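Local coordinates for uncharacterized protein (PDB 3O2I) that is of unknown function but belongs to an uncharacterised family and pairs with a second copy of itself, its C-terminal helix packing on that partner, at residues E108-R111 with R112-F116. Sequence-based numbering, arbitrary orientation.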
ATOM      1  N   GLU B 108     -24.362   8.071   3.652  1.00 27.36           N
ATOM      2  CA  GLU B 108     -23.342   9.085   3.942  1.00 24.15           C
ATOM      3  C   GLU B 108     -22.054   8.862   3.139  1.00 22.44           C
ATOM      4  O   GLU B 108     -21.421   9.822   2.698  1.00 24.86           O
ATOM      5  CB  GLU B 108     -23.050   9.178   5.436  1.00 24.71           C
ATOM      6  CG  GLU B 108     -24.146   9.908   6.201  1.00 37.99           C
ATOM      7  CD  GLU B 108     -24.385  11.336   5.700  1.00 43.03           C
ATOM      8  OE1 GLU B 108     -23.502  11.914   5.018  1.00 37.00           O
ATOM      9  OE2 GLU B 108     -25.463  11.885   6.005  1.00 49.91           O
ATOM     10  N   VAL B 109     -21.695   7.598   2.921  1.00 20.00           N
ATOM     11  CA  VAL B 109     -20.544   7.282   2.085  1.00 19.64           C
ATOM     12  C   VAL B 109     -20.795   7.836   0.699  1.00 27.82           C
ATOM     13  O   VAL B 109     -19.979   8.583   0.160  1.00 34.30           O
ATOM     14  CB  VAL B 109     -20.254   5.759   2.019  1.00 32.72           C
ATOM     15  CG1 VAL B 109     -19.188   5.465   0.970  1.00 35.55           C
ATOM     16  CG2 VAL B 109     -19.789   5.238   3.381  1.00 25.21           C
ATOM     17  N   ARG B 110     -21.949   7.502   0.135  1.00 28.95           N
ATOM     18  CA  ARG B 110     -22.303   8.003  -1.186  1.00 27.99           C
ATOM     19  C   ARG B 110     -22.306   9.539  -1.195  1.00 29.81           C
ATOM     20  O   ARG B 110     -21.831  10.163  -2.147  1.00 26.70           O
ATOM     21  CB  ARG B 110     -23.654   7.438  -1.636  1.00 34.29           C
ATOM     22  CG  ARG B 110     -24.016   7.774  -3.080  1.00 35.38           C
ATOM     23  CD  ARG B 110     -25.487   7.530  -3.361  1.00 35.90           C
ATOM     24  NE  ARG B 110     -25.898   6.135  -3.208  1.00 31.24           N
ATOM     25  CZ  ARG B 110     -25.815   5.218  -4.174  1.00 37.55           C
ATOM     26  NH1 ARG B 110     -25.299   5.535  -5.356  1.00 33.35           N
ATOM     27  NH2 ARG B 110     -26.235   3.976  -3.954  1.00 38.77           N
ATOM     28  N   ARG B 111     -22.832  10.137  -0.127  1.00 25.71           N
ATOM     29  CA  ARG B 111     -22.773  11.590   0.050  1.00 34.26           C
ATOM     30  C   ARG B 111     -21.347  12.121  -0.086  1.00 34.25           C
ATOM     31  O   ARG B 111     -21.088  13.040  -0.863  1.00 33.18           O
ATOM     32  CB  ARG B 111     -23.302  11.982   1.430  1.00 43.50           C
ATOM     33  CG  ARG B 111     -24.690  12.595   1.435  1.00 59.36           C
ATOM     34  CD  ARG B 111     -24.632  14.100   1.629  1.00 72.77           C
ATOM     35  NE  ARG B 111     -25.937  14.722   1.401  1.00 87.70           N
ATOM     36  CZ  ARG B 111     -26.133  16.028   1.240  1.00 90.59           C
ATOM     37  NH1 ARG B 111     -25.108  16.869   1.273  1.00 89.74           N
ATOM     38  NH2 ARG B 111     -27.359  16.492   1.040  1.00 94.38           N
ATOM     39  N   ARG B 112     -20.428  11.550   0.689  1.00 27.24           N
ATOM     40  CA  ARG B 112     -19.047  12.008   0.685  1.00 26.56           C
ATOM     41  C   ARG B 112     -18.401  11.823  -0.689  1.00 32.71           C
ATOM     42  O   ARG B 112     -17.655  12.688  -1.155  1.00 28.48           O
ATOM     43  CB  ARG B 112     -18.239  11.291   1.769  1.00 30.00           C
ATOM     44  CG  ARG B 112     -18.703  11.627   3.181  1.00 23.03           C
ATOM     45  CD  ARG B 112     -17.845  10.943   4.231  1.00 26.89           C
ATOM     46  NE  ARG B 112     -18.205  11.371   5.583  1.00 23.94           N
ATOM     47  CZ  ARG B 112     -17.479  11.104   6.664  1.00 27.39           C
ATOM     48  NH1 ARG B 112     -16.342  10.428   6.557  1.00 19.83           N
ATOM     49  NH2 ARG B 112     -17.876  11.532   7.851  1.00 18.62           N
ATOM     50  N   ILE B 113     -18.708  10.707  -1.345  1.00 24.66           N
ATOM     51  CA  ILE B 113     -18.142  10.442  -2.661  1.00 27.80           C
ATOM     52  C   ILE B 113     -18.629  11.467  -3.687  1.00 31.10           C
ATOM     53  O   ILE B 113     -17.828  12.042  -4.427  1.00 32.50           O
ATOM     54  CB  ILE B 113     -18.453   9.030  -3.140  1.00 24.71           C
ATOM     55  CG1 ILE B 113     -17.669   7.997  -2.316  1.00 27.29           C
ATOM     56  CG2 ILE B 113     -18.103   8.882  -4.598  1.00 32.00           C
ATOM     57  CD1 ILE B 113     -18.040   6.573  -2.677  1.00 20.08           C
ATOM     58  N   ASN B 114     -19.941  11.693  -3.730  1.00 26.63           N
ATOM     59  CA  ASN B 114     -20.499  12.705  -4.626  1.00 32.04           C
ATOM     60  C   ASN B 114     -19.887  14.085  -4.409  1.00 31.66           C
ATOM     61  O   ASN B 114     -19.579  14.788  -5.369  1.00 41.75           O
ATOM     62  CB  ASN B 114     -22.030  12.771  -4.514  1.00 31.76           C
ATOM     63  CG  ASN B 114     -22.703  11.535  -5.081  1.00 38.89           C
ATOM     64  OD1 ASN B 114     -22.284  11.005  -6.112  1.00 37.52           O
ATOM     65  ND2 ASN B 114     -23.740  11.062  -4.404  1.00 42.70           N
ATOM     66  N   ALA B 115     -19.707  14.475  -3.155  1.00 26.63           N
ATOM     67  CA  ALA B 115     -19.118  15.782  -2.875  1.00 37.47           C
ATOM     68  C   ALA B 115     -17.697  15.845  -3.425  1.00 42.95           C
ATOM     69  O   ALA B 115     -17.262  16.876  -3.937  1.00 43.20           O
ATOM     70  CB  ALA B 115     -19.118  16.070  -1.382  1.00 35.30           C
ATOM     71  N   PHE B 116     -16.981  14.729  -3.322  1.00 37.17           N
ATOM     72  CA  PHE B 116     -15.609  14.651  -3.818  1.00 36.70           C
ATOM     73  C   PHE B 116     -15.549  14.703  -5.349  1.00 35.71           C
ATOM     74  O   PHE B 116     -14.722  15.410  -5.917  1.00 39.35           O
ATOM     75  CB  PHE B 116     -14.930  13.376  -3.307  1.00 35.84           C
ATOM     76  CG  PHE B 116     -13.435  13.357  -3.509  1.00 48.47           C
ATOM     77  CD1 PHE B 116     -12.579  13.791  -2.504  1.00 53.84           C
ATOM     78  CD2 PHE B 116     -12.885  12.901  -4.703  1.00 49.07           C
ATOM     79  CE1 PHE B 116     -11.196  13.773  -2.684  1.00 55.00           C
ATOM     80  CE2 PHE B 116     -11.507  12.881  -4.893  1.00 49.42           C
ATOM     81  CZ  PHE B 116     -10.660  13.316  -3.879  1.00 52.33           C
TER
HETATM   82  O   HOH W   1     -21.063  12.181   5.625  1.00 34.98           O
HETATM   83  O   HOH W   2     -24.372   8.337  -6.241  1.00 32.82           O
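Glu108 and Arg112 sit one turn apart on the C-terminal alpha-helix 106-117, and a water joins them: it donates to Glu108 OE1 and accepts from Arg112 NE. OE1 of Glu108 and NE of Arg112 stay 5.4 Å apart, too far for a direct salt bridge, and one ordered water spans the gap. With CG beside its backbone N (chi1 -65°) and 3.3 Å from Glu108 O, the Arg112 chain runs extended to NE, which gives its N-H to the water. Four successive i to i+4 backbone bonds, Arg112 N to Glu108 O through Ala115 N to Arg111 O, space these pairs. On another side, Arg110 and Asn114 lie alongside each other, CG of Arg110 3.6 Å from ND2 of Asn114, their guanidinium and amide planes 28° apart. A second water sits at the edge of the Arg110 guanidinium group, in its plane, accepting from NH1 at 3.1 Å and, weakly, from Asn114 ND2. Arg110 also borders a bound dithiothreitol, probably from the crystallisation liquor. Val109 and Ile113 make the apolar side; both pack on Phe100 of strand 95-101, and the second subunit adds its Phe64 against Val109 and its Tyr57 against Ile113. Within this pair, CG1 of Val109 lies 4.0 Å from CD1 of Ile113.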